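Local coordinates for putative S41 protease (Bacteroides fragilis NCTC 9343, PDB 3K50), which is of unknown function but probably cleaves peptide bonds as a serine protease of the S41 (C-terminal-processing) type, at residues A[250-255]-A[287-292]; A[246-251]-A[280-285]; A[293-298]-A[316-321]. One frame throughout, in Å; residues are numbered along the deposited sequence.

Overall arrangement
Interactions 1 and 2 both begin at the end of helix 239-249 and share Ala250 and Pro251. Both bind it to the long loop before strand 292-297, and both are partly buried. Interaction 1 is polar: two side-chain amides hold backbone atoms of the chain leaving the helix. Interaction 2 packs apolar groups of the last helical turn on the loop. Interaction 3 is the buried core contact, two parallel strands joined by backbone bonds and covered with aliphatic groups and one tyrosine ring. The loop of interaction 1 leads into strand 292-297 of interaction 3, and a bond from Lys317 N to Ser291 O links the two. Met316 of interaction 3 also packs near Ala250 and Pro251.

Interaction 1 of 3, residues A[250-255]-A[287-292]; sequences APADKM and NLNLST
Asn289 reaches Ala252 along CB, CG and OD1. CB lies 4.1 Å from Ala252 CB, a loose contact. CG comes closer to the same methyl. OD1, at the tip, accepts a hydrogen bond from Ala252 N at 2.9 Å, with an N-H...O angle of 166°. The donor is tilted from the carbonyl plane of the amide. OD1 also accepts a hydrogen bond from a water at 2.6 Å, and that water accepts one from Asp253 N. The amide oxygen thus serves the first two residues of the short 3-10 segment 252-254, one directly and one through water.

Asn287 works at the end of helix 239-249, where Ala250 is the first residue to leave helical angles. Its CG is anti to the backbone N (chi1 166°), which turns the amide toward the helix end. ND2 gives a nearly straight bond to Ala250 O at 2.8 Å, with the acceptor close to the amide plane. ND2 also bonds to Thr247 O, so the amide nitrogen joins a carbonyl of the last helical turn to the one just beyond the helix. OD1 accepts from Asn289 N, two residues on, which makes an Asx turn. The donor there stands well above the carbonyl plane, and the N-H...O angle is only 130°. Bonds at both ends of the amide fix its rotation.

Ala250 O also receives a CA-H...O contact from Asn289 CA at 3.4 Å. Pro251 has no N-H to offer, and its ring lies against Leu290 O, with CG 3.2 Å from that oxygen. Selenomethionine Met255 bends back so that CE rests 3.8 Å from Asn287 ND2.

Interaction 2 of 3, residues A[246-251]-A[280-285]; sequences CTMLAP and ELIQSG
Thr247 and Ile282 meet through aliphatic branches. Thr247 CG2 stands 3.8 Å from Ile282 CG1 and also nears CD1, the two side chains passing at a slant. The threonine is split between two tasks. With chi1 at -71°, OG1 sits beside the backbone N and CG2 lies anti to it. The methyl faces Ile282, while the hydroxyl bonds to Gln243 O, one turn back in the helix, and to Asn278 N, earlier in the same loop.

Ile282 is extended. CG1 is the atom that meets both helix residues, since Met248 CG is 4.2 Å from it, the two side chains running past each other in opposite directions. Met248, a selenomethionine, runs straight at chi2 and then folds at chi3 (-60°). Its SE comes to 4.0 Å from Gly285 CA. Leu281 adds a looser touch, with CD1 4.5 Å from Thr247 OG1.

The loop holds its own shape. A type II' beta turn runs from Ile282 to Gly285 and is closed by a 2.8 Å bond from Gly285 N to Ile282 O. The Gln283 side chain doubles back, and NE2 gives a nearly straight 2.8 Å bond to Glu280 O, which lies in the plane of its amide.

The contact fastens the last turn of helix 239-249 to the loop between strands 273-276 and 292-297. Helix 207-221 touches both partners: Phe216 packs on Met248, and Arg213 bonds to Leu281 O and, weakly, to Ile282 O.

Interaction 3 of 3, residues A[293-298]-A[316-321]; sequences VYVLTT and MKVVLI
The Tyr294 ring and Val319 lie side by side, pointing the same way and meeting obliquely, with Tyr294 CD2 3.4 Å from Val319 CB. Ile321 CD1 also meets CD2, at 4.0 Å and again obliquely. Beyond the ring, OH shares a water with Lys317 NZ. The strands 293-297 and 317-321 are neighbours in a parallel beta-alpha-beta unit, joined through helix 304-312. They belong to the mixed six-stranded sheet of the S41 family region, whose clan includes ClpP and crotonase.

Five backbone bonds tie them, from Val293 N to Lys317 O (2.8 Å) at one end to Thr297 N to Ile321 O (3.0 Å) at the other. Tyr294, Leu296, Val319 and Ile321 share one face, which helix 388-398 covers. Leu296 CD2 packs 3.9 Å from Ile321 CB there. Val293, Val295, Val318 and Leu320 share the other, where helix 304-312 packs on Val318 and Leu320. Leu320 reaches over with CD2, 3.7 Å from Val295 CB.

Thr297 OG1 bonds to Thr323 O, just past the second segment. At the opposite end selenomethionine Met316 bends at chi3 (-59°), and its CE lies 3.9 Å from Val293 CB.

Interaction 1 of 3, residues A[250-255]-A[287-292]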
ATOM      1  N   ALA A 250      19.785   1.423  -3.371  1.00 28.55           N
ATOM      2  CA  ALA A 250      20.867   1.613  -2.438  1.00 29.98           C
ATOM      3  C   ALA A 250      22.162   2.170  -3.022  1.00 29.15           C
ATOM      4  O   ALA A 250      22.411   2.053  -4.239  1.00 31.39           O
ATOM      5  CB  ALA A 250      21.171   0.301  -1.762  1.00 28.06           C
ATOM      6  N   PRO A 251      23.010   2.736  -2.157  1.00 30.08           N
ATOM      7  CA  PRO A 251      24.330   3.089  -2.666  1.00 29.56           C
ATOM      8  C   PRO A 251      25.017   1.824  -3.151  1.00 28.34           C
ATOM      9  O   PRO A 251      24.956   0.757  -2.487  1.00 33.62           O
ATOM     10  CB  PRO A 251      25.066   3.600  -1.421  1.00 30.51           C
ATOM     11  CG  PRO A 251      23.993   3.987  -0.440  1.00 34.00           C
ATOM     12  CD  PRO A 251      22.836   3.093  -0.724  1.00 32.71           C
ATOM     13  N   ALA A 252      25.718   1.947  -4.256  1.00 31.73           N
ATOM     14  CA  ALA A 252      26.433   0.861  -4.910  1.00 29.69           C
ATOM     15  C   ALA A 252      27.493   0.199  -4.007  1.00 34.56           C
ATOM     16  O   ALA A 252      27.734  -1.003  -4.088  1.00 37.17           O
ATOM     17  CB  ALA A 252      27.068   1.420  -6.205  1.00 27.21           C
ATOM     18  N   ASP A 253      28.109   0.929  -3.094  1.00 34.56           N
ATOM     19  CA  ASP A 253      29.058   0.245  -2.214  1.00 35.49           C
ATOM     20  C   ASP A 253      28.407  -0.666  -1.151  1.00 35.91           C
ATOM     21  O   ASP A 253      29.121  -1.285  -0.329  1.00 37.65           O
ATOM     22  CB  ASP A 253      30.046   1.241  -1.576  1.00 36.57           C
ATOM     23  CG  ASP A 253      29.384   2.289  -0.690  1.00 43.96           C
ATOM     24  OD1 ASP A 253      28.148   2.325  -0.526  1.00 42.65           O
ATOM     25  OD2 ASP A 253      30.141   3.124  -0.164  1.00 49.34           O
ATOM     26  N   LYS A 254      27.077  -0.739  -1.115  1.00 32.78           N
ATOM     27  CA  LYS A 254      26.388  -1.599  -0.160  1.00 31.80           C
ATOM     28  C   LYS A 254      26.039  -2.976  -0.689  1.00 32.28           C
ATOM     29  O   LYS A 254      25.519  -3.820   0.059  1.00 29.89           O
ATOM     30  CB  LYS A 254      25.087  -0.952   0.355  1.00 31.25           C
ATOM     31  CG  LYS A 254      25.236   0.446   0.966  1.00 38.06           C
ATOM     32  CD  LYS A 254      26.325   0.586   1.954  1.00 32.76           C
ATOM     33  CE  LYS A 254      26.361   2.011   2.507  1.00 43.45           C
ATOM     34  NZ  LYS A 254      27.545   2.306   3.338  1.00 35.14           N
HETATM   35  N   MSE A 255      26.362  -3.248  -1.945  1.00 33.29           N
HETATM   36  CA  MSE A 255      26.018  -4.520  -2.486  1.00 30.60           C
HETATM   37  C   MSE A 255      26.602  -5.609  -1.617  1.00 31.81           C
HETATM   38  O   MSE A 255      27.761  -5.513  -1.193  1.00 28.61           O
HETATM   39  CB  MSE A 255      26.509  -4.674  -3.916  1.00 30.86           C
HETATM   40  CG  MSE A 255      25.845  -3.728  -4.940  1.00 32.34           C
HETATM   41 SE   MSE A 255      23.858  -3.938  -4.961  0.75 27.20          SE
HETATM   42  CE  MSE A 255      23.338  -2.503  -3.872  1.00 30.68           C
ATOM     43  N   ASN A 287      20.876  -0.467 -10.552  1.00 30.81           N
ATOM     44  CA  ASN A 287      21.075   0.114  -9.234  1.00 31.55           C
ATOM     45  C   ASN A 287      21.339   1.602  -9.479  1.00 30.65           C
ATOM     46  O   ASN A 287      22.123   1.959 -10.409  1.00 28.07           O
ATOM     47  CB  ASN A 287      22.264  -0.501  -8.487  1.00 31.85           C
ATOM     48  CG  ASN A 287      22.657   0.341  -7.290  1.00 31.84           C
ATOM     49  OD1 ASN A 287      23.467   1.245  -7.412  1.00 35.04           O
ATOM     50  ND2 ASN A 287      21.981   0.137  -6.173  1.00 26.50           N
ATOM     51  N   LEU A 288      20.742   2.470  -8.656  1.00 29.74           N
ATOM     52  CA  LEU A 288      20.833   3.918  -8.926  1.00 30.93           C
ATOM     53  C   LEU A 288      21.903   4.642  -8.099  1.00 32.73           C
ATOM     54  O   LEU A 288      22.171   5.836  -8.320  1.00 32.50           O
ATOM     55  CB  LEU A 288      19.450   4.595  -8.798  1.00 28.14           C
ATOM     56  CG  LEU A 288      18.336   4.075  -9.736  1.00 32.99           C
ATOM     57  CD1 LEU A 288      17.069   4.961  -9.586  1.00 30.83           C
ATOM     58  CD2 LEU A 288      18.719   4.000 -11.219  1.00 25.51           C
ATOM     59  N   ASN A 289      22.563   3.902  -7.211  1.00 31.56           N
ATOM     60  CA  ASN A 289      23.597   4.438  -6.393  1.00 30.65           C
ATOM     61  C   ASN A 289      23.199   5.709  -5.699  1.00 34.18           C
ATOM     62  O   ASN A 289      23.945   6.691  -5.744  1.00 35.96           O
ATOM     63  CB  ASN A 289      24.845   4.679  -7.236  1.00 27.35           C
ATOM     64  CG  ASN A 289      26.086   5.023  -6.408  1.00 31.50           C
ATOM     65  OD1 ASN A 289      26.273   4.612  -5.276  1.00 27.90           O
ATOM     66  ND2 ASN A 289      26.916   5.801  -6.986  1.00 30.37           N
ATOM     67  N   LEU A 290      22.048   5.707  -5.039  1.00 33.65           N
ATOM     68  CA  LEU A 290      21.593   6.897  -4.348  1.00 31.85           C
ATOM     69  C   LEU A 290      22.077   6.938  -2.919  1.00 31.65           C
ATOM     70  O   LEU A 290      22.293   5.913  -2.312  1.00 39.71           O
ATOM     71  CB  LEU A 290      20.060   6.936  -4.322  1.00 27.23           C
ATOM     72  CG  LEU A 290      19.262   6.976  -5.619  1.00 30.25           C
ATOM     73  CD1 LEU A 290      17.893   6.370  -5.279  1.00 40.96           C
ATOM     74  CD2 LEU A 290      19.195   8.415  -6.220  1.00 34.34           C
ATOM     75  N   SER A 291      22.137   8.144  -2.350  1.00 34.18           N
ATOM     76  CA  SER A 291      22.543   8.370  -0.932  1.00 34.85           C
ATOM     77  C   SER A 291      21.369   8.817  -0.017  1.00 33.31           C
ATOM     78  O   SER A 291      21.444   8.698   1.193  1.00 30.65           O
ATOM     79  CB  SER A 291      23.668   9.434  -0.922  1.00 38.59           C
ATOM     80  OG  SER A 291      23.188  10.669  -1.522  1.00 46.20           O
ATOM     81  N   THR A 292      20.311   9.333  -0.636  1.00 31.44           N
ATOM     82  CA  THR A 292      19.102   9.822  -0.000  1.00 28.35           C
ATOM     83  C   THR A 292      17.883   9.354  -0.808  1.00 29.49           C
ATOM     84  O   THR A 292      17.951   9.256  -2.039  1.00 26.68           O
ATOM     85  CB  THR A 292      19.090  11.359   0.029  1.00 31.13           C
ATOM     86  OG1 THR A 292      20.257  11.830   0.685  1.00 33.55           O
ATOM     87  CG2 THR A 292      17.838  11.907   0.783  1.00 31.82           C
TER
HETATM   88  O   HOH W   1      28.221   4.002  -3.620  1.00 39.33           O

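Interaction 2 of 3, residues A[246-251]-A[280-285]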
ATOM      1  N   CYS A 246      14.903  -2.386  -2.655  1.00 31.15           N
ATOM      2  CA  CYS A 246      16.028  -1.874  -1.893  1.00 24.80           C
ATOM      3  C   CYS A 246      17.338  -2.008  -2.576  1.00 25.63           C
ATOM      4  O   CYS A 246      18.165  -1.105  -2.506  1.00 26.42           O
ATOM      5  CB  CYS A 246      16.138  -2.620  -0.573  1.00 25.37           C
ATOM      6  SG  CYS A 246      14.781  -2.213   0.594  1.00 29.79           S
ATOM      7  N   THR A 247      17.549  -3.161  -3.226  1.00 28.01           N
ATOM      8  CA  THR A 247      18.809  -3.450  -3.874  1.00 27.17           C
ATOM      9  C   THR A 247      19.046  -2.398  -4.968  1.00 30.67           C
ATOM     10  O   THR A 247      20.158  -1.940  -5.181  1.00 30.62           O
ATOM     11  CB  THR A 247      18.815  -4.940  -4.368  1.00 26.36           C
ATOM     12  OG1 THR A 247      18.898  -5.835  -3.218  1.00 31.22           O
ATOM     13  CG2 THR A 247      19.983  -5.239  -5.372  1.00 28.98           C
HETATM   14  N   MSE A 248      17.971  -1.980  -5.630  1.00 28.83           N
HETATM   15  CA  MSE A 248      18.104  -1.065  -6.749  1.00 26.42           C
HETATM   16  C   MSE A 248      18.196   0.423  -6.338  1.00 28.99           C
HETATM   17  O   MSE A 248      18.693   1.243  -7.121  1.00 34.47           O
HETATM   18  CB  MSE A 248      16.999  -1.328  -7.779  1.00 27.57           C
HETATM   19  CG  MSE A 248      17.126  -2.659  -8.541  1.00 24.28           C
HETATM   20 SE   MSE A 248      16.057  -2.945 -10.108  0.75 23.48          SE
HETATM   21  CE  MSE A 248      14.386  -2.771  -9.300  1.00 24.47           C
ATOM     22  N   LEU A 249      17.777   0.775  -5.128  1.00 31.75           N
ATOM     23  CA  LEU A 249      17.865   2.173  -4.653  1.00 31.05           C
ATOM     24  C   LEU A 249      19.179   2.456  -3.953  1.00 33.87           C
ATOM     25  O   LEU A 249      19.677   3.559  -4.021  1.00 38.67           O
ATOM     26  CB  LEU A 249      16.733   2.490  -3.661  1.00 28.06           C
ATOM     27  CG  LEU A 249      15.302   2.516  -4.157  1.00 26.76           C
ATOM     28  CD1 LEU A 249      14.226   2.415  -3.055  1.00 26.04           C
ATOM     29  CD2 LEU A 249      15.149   3.880  -4.968  1.00 27.47           C
ATOM     30  N   ALA A 250      19.785   1.423  -3.371  1.00 28.55           N
ATOM     31  CA  ALA A 250      20.867   1.613  -2.438  1.00 29.98           C
ATOM     32  C   ALA A 250      22.162   2.170  -3.022  1.00 29.15           C
ATOM     33  O   ALA A 250      22.411   2.053  -4.239  1.00 31.39           O
ATOM     34  CB  ALA A 250      21.171   0.301  -1.762  1.00 28.06           C
ATOM     35  N   PRO A 251      23.010   2.736  -2.157  1.00 30.08           N
ATOM     36  CA  PRO A 251      24.330   3.089  -2.666  1.00 29.56           C
ATOM     37  C   PRO A 251      25.017   1.824  -3.151  1.00 28.34           C
ATOM     38  O   PRO A 251      24.956   0.757  -2.487  1.00 33.62           O
ATOM     39  CB  PRO A 251      25.066   3.600  -1.421  1.00 30.51           C
ATOM     40  CG  PRO A 251      23.993   3.987  -0.440  1.00 34.00           C
ATOM     41  CD  PRO A 251      22.836   3.093  -0.724  1.00 32.71           C
ATOM     42  N   GLU A 280      22.629  -9.813  -7.939  1.00 35.94           N
ATOM     43  CA  GLU A 280      22.152 -10.783  -8.941  1.00 33.24           C
ATOM     44  C   GLU A 280      20.628 -10.654  -9.174  1.00 31.10           C
ATOM     45  O   GLU A 280      20.104 -11.190 -10.134  1.00 31.18           O
ATOM     46  CB  GLU A 280      22.478 -12.205  -8.511  1.00 32.00           C
ATOM     47  CG  GLU A 280      23.909 -12.658  -8.779  1.00 39.11           C
ATOM     48  CD  GLU A 280      24.925 -12.089  -7.838  1.00 52.42           C
ATOM     49  OE1 GLU A 280      24.634 -12.018  -6.621  1.00 54.03           O
ATOM     50  OE2 GLU A 280      26.044 -11.745  -8.315  1.00 58.55           O
ATOM     51  N   LEU A 281      19.935  -9.995  -8.255  1.00 28.75           N
ATOM     52  CA  LEU A 281      18.516  -9.701  -8.431  1.00 32.37           C
ATOM     53  C   LEU A 281      18.232  -8.579  -9.402  1.00 30.47           C
ATOM     54  O   LEU A 281      17.118  -8.511  -9.910  1.00 28.86           O
ATOM     55  CB  LEU A 281      17.839  -9.298  -7.113  1.00 33.94           C
ATOM     56  CG  LEU A 281      17.575 -10.330  -5.999  1.00 34.57           C
ATOM     57  CD1 LEU A 281      17.005  -9.559  -4.839  1.00 27.38           C
ATOM     58  CD2 LEU A 281      16.586 -11.465  -6.411  1.00 41.37           C
ATOM     59  N   ILE A 282      19.227  -7.760  -9.745  1.00 29.32           N
ATOM     60  CA  ILE A 282      18.951  -6.574 -10.581  1.00 26.96           C
ATOM     61  C   ILE A 282      18.500  -6.990 -11.979  1.00 29.54           C
ATOM     62  O   ILE A 282      17.524  -6.422 -12.523  1.00 26.66           O
ATOM     63  CB  ILE A 282      20.174  -5.632 -10.604  1.00 28.17           C
ATOM     64  CG1 ILE A 282      20.457  -5.086  -9.162  1.00 28.33           C
ATOM     65  CG2 ILE A 282      20.043  -4.511 -11.644  1.00 27.51           C
ATOM     66  CD1 ILE A 282      21.746  -4.341  -9.013  1.00 27.92           C
ATOM     67  N   GLN A 283      19.222  -7.939 -12.566  1.00 27.56           N
ATOM     68  CA  GLN A 283      18.906  -8.428 -13.900  1.00 29.56           C
ATOM     69  C   GLN A 283      18.704  -7.258 -14.868  1.00 29.00           C
ATOM     70  O   GLN A 283      19.610  -6.431 -14.970  1.00 27.59           O
ATOM     71  CB  GLN A 283      17.718  -9.411 -13.822  1.00 26.59           C
ATOM     72  CG  GLN A 283      18.076 -10.657 -13.029  1.00 28.73           C
ATOM     73  CD  GLN A 283      19.193 -11.459 -13.657  1.00 22.30           C
ATOM     74  OE1 GLN A 283      19.149 -11.781 -14.874  1.00 25.85           O
ATOM     75  NE2 GLN A 283      20.176 -11.819 -12.850  1.00 26.65           N
ATOM     76  N   SER A 284      17.549  -7.154 -15.537  1.00 29.57           N
ATOM     77  CA  SER A 284      17.293  -6.113 -16.520  1.00 28.85           C
ATOM     78  C   SER A 284      17.063  -4.710 -15.962  1.00 30.36           C
ATOM     79  O   SER A 284      16.879  -3.735 -16.748  1.00 27.31           O
ATOM     80  CB  SER A 284      16.089  -6.504 -17.385  1.00 31.38           C
ATOM     81  OG  SER A 284      14.996  -6.875 -16.569  1.00 31.33           O
ATOM     82  N   GLY A 285      17.050  -4.585 -14.636  1.00 28.13           N
ATOM     83  CA  GLY A 285      16.927  -3.299 -13.970  1.00 28.95           C
ATOM     84  C   GLY A 285      18.292  -2.626 -13.831  1.00 30.43           C
ATOM     85  O   GLY A 285      19.217  -2.932 -14.603  1.00 29.43           O
TER

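Interaction 3 of 3, residues A[293-298]-A[316-321]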
ATOM      1  N   VAL A 293      16.804   9.018  -0.112  1.00 29.11           N
ATOM      2  CA  VAL A 293      15.531   8.654  -0.741  1.00 30.67           C
ATOM      3  C   VAL A 293      14.404   9.352   0.076  1.00 29.82           C
ATOM      4  O   VAL A 293      14.506   9.461   1.274  1.00 28.57           O
ATOM      5  CB  VAL A 293      15.328   7.138  -0.903  1.00 27.67           C
ATOM      6  CG1 VAL A 293      15.354   6.405   0.484  1.00 26.18           C
ATOM      7  CG2 VAL A 293      14.050   6.860  -1.633  1.00 30.57           C
ATOM      8  N   TYR A 294      13.440   9.947  -0.611  1.00 29.27           N
ATOM      9  CA  TYR A 294      12.239  10.567   0.006  1.00 25.91           C
ATOM     10  C   TYR A 294      11.121   9.539  -0.228  1.00 27.61           C
ATOM     11  O   TYR A 294      10.894   9.069  -1.376  1.00 30.77           O
ATOM     12  CB  TYR A 294      11.904  11.935  -0.592  1.00 23.36           C
ATOM     13  CG  TYR A 294      13.030  12.930  -0.400  1.00 29.80           C
ATOM     14  CD1 TYR A 294      14.150  12.903  -1.212  1.00 26.62           C
ATOM     15  CD2 TYR A 294      13.010  13.852   0.653  1.00 31.99           C
ATOM     16  CE1 TYR A 294      15.206  13.800  -1.018  1.00 26.64           C
ATOM     17  CE2 TYR A 294      14.083  14.729   0.864  1.00 31.07           C
ATOM     18  CZ  TYR A 294      15.178  14.676   0.040  1.00 27.86           C
ATOM     19  OH  TYR A 294      16.251  15.519   0.221  1.00 29.22           O
ATOM     20  N   VAL A 295      10.470   9.157   0.867  1.00 29.61           N
ATOM     21  CA  VAL A 295       9.408   8.160   0.880  1.00 27.36           C
ATOM     22  C   VAL A 295       8.123   8.842   1.358  1.00 25.25           C
ATOM     23  O   VAL A 295       8.101   9.487   2.417  1.00 27.96           O
ATOM     24  CB  VAL A 295       9.788   6.932   1.749  1.00 30.75           C
ATOM     25  CG1 VAL A 295       8.624   5.871   1.744  1.00 27.21           C
ATOM     26  CG2 VAL A 295      11.086   6.292   1.234  1.00 26.85           C
ATOM     27  N   LEU A 296       7.110   8.820   0.492  1.00 28.53           N
ATOM     28  CA  LEU A 296       5.789   9.396   0.797  1.00 28.36           C
ATOM     29  C   LEU A 296       4.882   8.357   1.459  1.00 26.94           C
ATOM     30  O   LEU A 296       4.667   7.262   0.909  1.00 29.45           O
ATOM     31  CB  LEU A 296       5.170   9.946  -0.485  1.00 26.86           C
ATOM     32  CG  LEU A 296       6.046  10.823  -1.378  1.00 31.48           C
ATOM     33  CD1 LEU A 296       5.271  11.417  -2.564  1.00 28.74           C
ATOM     34  CD2 LEU A 296       6.692  11.945  -0.558  1.00 24.78           C
ATOM     35  N   THR A 297       4.355   8.708   2.628  1.00 31.12           N
ATOM     36  CA  THR A 297       3.628   7.762   3.512  1.00 31.11           C
ATOM     37  C   THR A 297       2.295   8.252   4.039  1.00 28.24           C
ATOM     38  O   THR A 297       2.055   9.438   4.049  1.00 28.51           O
ATOM     39  CB  THR A 297       4.528   7.417   4.781  1.00 35.05           C
ATOM     40  OG1 THR A 297       4.761   8.586   5.588  1.00 29.77           O
ATOM     41  CG2 THR A 297       5.872   6.869   4.362  1.00 28.55           C
ATOM     42  N   THR A 298       1.400   7.312   4.377  1.00 26.57           N
ATOM     43  CA  THR A 298       0.188   7.617   5.118  1.00 26.76           C
ATOM     44  C   THR A 298      -0.014   6.462   6.077  1.00 31.85           C
ATOM     45  O   THR A 298       0.807   5.518   6.130  1.00 27.66           O
ATOM     46  CB  THR A 298      -1.088   7.805   4.259  1.00 34.22           C
ATOM     47  OG1 THR A 298      -1.469   6.560   3.651  1.00 30.09           O
ATOM     48  CG2 THR A 298      -0.910   8.939   3.203  1.00 26.24           C
HETATM   49  N   MSE A 316      21.386   4.630   4.342  1.00 32.05           N
HETATM   50  CA  MSE A 316      21.198   5.817   3.538  1.00 32.55           C
HETATM   51  C   MSE A 316      20.262   6.753   4.319  1.00 35.15           C
HETATM   52  O   MSE A 316      19.710   6.365   5.378  1.00 28.78           O
HETATM   53  CB  MSE A 316      20.697   5.437   2.111  1.00 37.07           C
HETATM   54  CG  MSE A 316      19.373   4.828   2.013  1.00 32.48           C
HETATM   55 SE   MSE A 316      18.874   4.126   0.244  0.75 26.47          SE
HETATM   56  CE  MSE A 316      18.929   5.646  -1.112  1.00 26.86           C
ATOM     57  N   LYS A 317      20.187   8.005   3.852  1.00 33.59           N
ATOM     58  CA  LYS A 317      19.307   9.012   4.416  1.00 32.98           C
ATOM     59  C   LYS A 317      17.924   8.808   3.813  1.00 28.41           C
ATOM     60  O   LYS A 317      17.703   8.905   2.554  1.00 27.44           O
ATOM     61  CB  LYS A 317      19.829  10.444   4.113  1.00 32.60           C
ATOM     62  CG  LYS A 317      18.962  11.571   4.755  1.00 34.96           C
ATOM     63  CD  LYS A 317      19.564  12.974   4.431  1.00 38.28           C
ATOM     64  CE  LYS A 317      18.737  14.165   4.932  1.00 52.81           C
ATOM     65  NZ  LYS A 317      19.178  15.416   4.201  1.00 55.44           N
ATOM     66  N   VAL A 318      16.986   8.488   4.682  1.00 30.94           N
ATOM     67  CA  VAL A 318      15.617   8.190   4.303  1.00 29.86           C
ATOM     68  C   VAL A 318      14.764   9.333   4.884  1.00 33.66           C
ATOM     69  O   VAL A 318      14.790   9.550   6.079  1.00 27.28           O
ATOM     70  CB  VAL A 318      15.157   6.835   4.888  1.00 31.23           C
ATOM     71  CG1 VAL A 318      13.703   6.551   4.506  1.00 28.80           C
ATOM     72  CG2 VAL A 318      16.018   5.731   4.397  1.00 25.95           C
ATOM     73  N   VAL A 319      14.030  10.076   4.048  1.00 31.77           N
ATOM     74  CA  VAL A 319      13.239  11.185   4.541  1.00 29.16           C
ATOM     75  C   VAL A 319      11.809  10.822   4.305  1.00 29.07           C
ATOM     76  O   VAL A 319      11.443  10.549   3.190  1.00 29.83           O
ATOM     77  CB  VAL A 319      13.587  12.495   3.766  1.00 31.50           C
ATOM     78  CG1 VAL A 319      12.594  13.607   4.090  1.00 26.48           C
ATOM     79  CG2 VAL A 319      15.106  12.933   3.999  1.00 28.19           C
ATOM     80  N   LEU A 320      11.013  10.830   5.361  1.00 28.77           N
ATOM     81  CA  LEU A 320       9.621  10.468   5.343  1.00 27.03           C
ATOM     82  C   LEU A 320       8.752  11.710   5.339  1.00 28.62           C
ATOM     83  O   LEU A 320       8.913  12.558   6.183  1.00 26.59           O
ATOM     84  CB  LEU A 320       9.273   9.600   6.544  1.00 33.31           C
ATOM     85  CG  LEU A 320      10.065   8.296   6.709  1.00 30.57           C
ATOM     86  CD1 LEU A 320       9.557   7.560   7.946  1.00 28.74           C
ATOM     87  CD2 LEU A 320       9.993   7.440   5.426  1.00 24.80           C
ATOM     88  N   ILE A 321       7.859  11.784   4.340  1.00 28.33           N
ATOM     89  CA  ILE A 321       6.952  12.909   4.122  1.00 28.71           C
ATOM     90  C   ILE A 321       5.535  12.396   4.027  1.00 28.14           C
ATOM     91  O   ILE A 321       5.267  11.480   3.277  1.00 27.16           O
ATOM     92  CB  ILE A 321       7.329  13.670   2.828  1.00 25.08           C
ATOM     93  CG1 ILE A 321       8.677  14.376   2.991  1.00 32.22           C
ATOM     94  CG2 ILE A 321       6.260  14.773   2.448  1.00 25.75           C
ATOM     95  CD1 ILE A 321       9.241  14.886   1.669  1.00 39.18           C
TER
HETATM   96  O   HOH W   2      16.929  16.614   2.871  1.00 41.12           O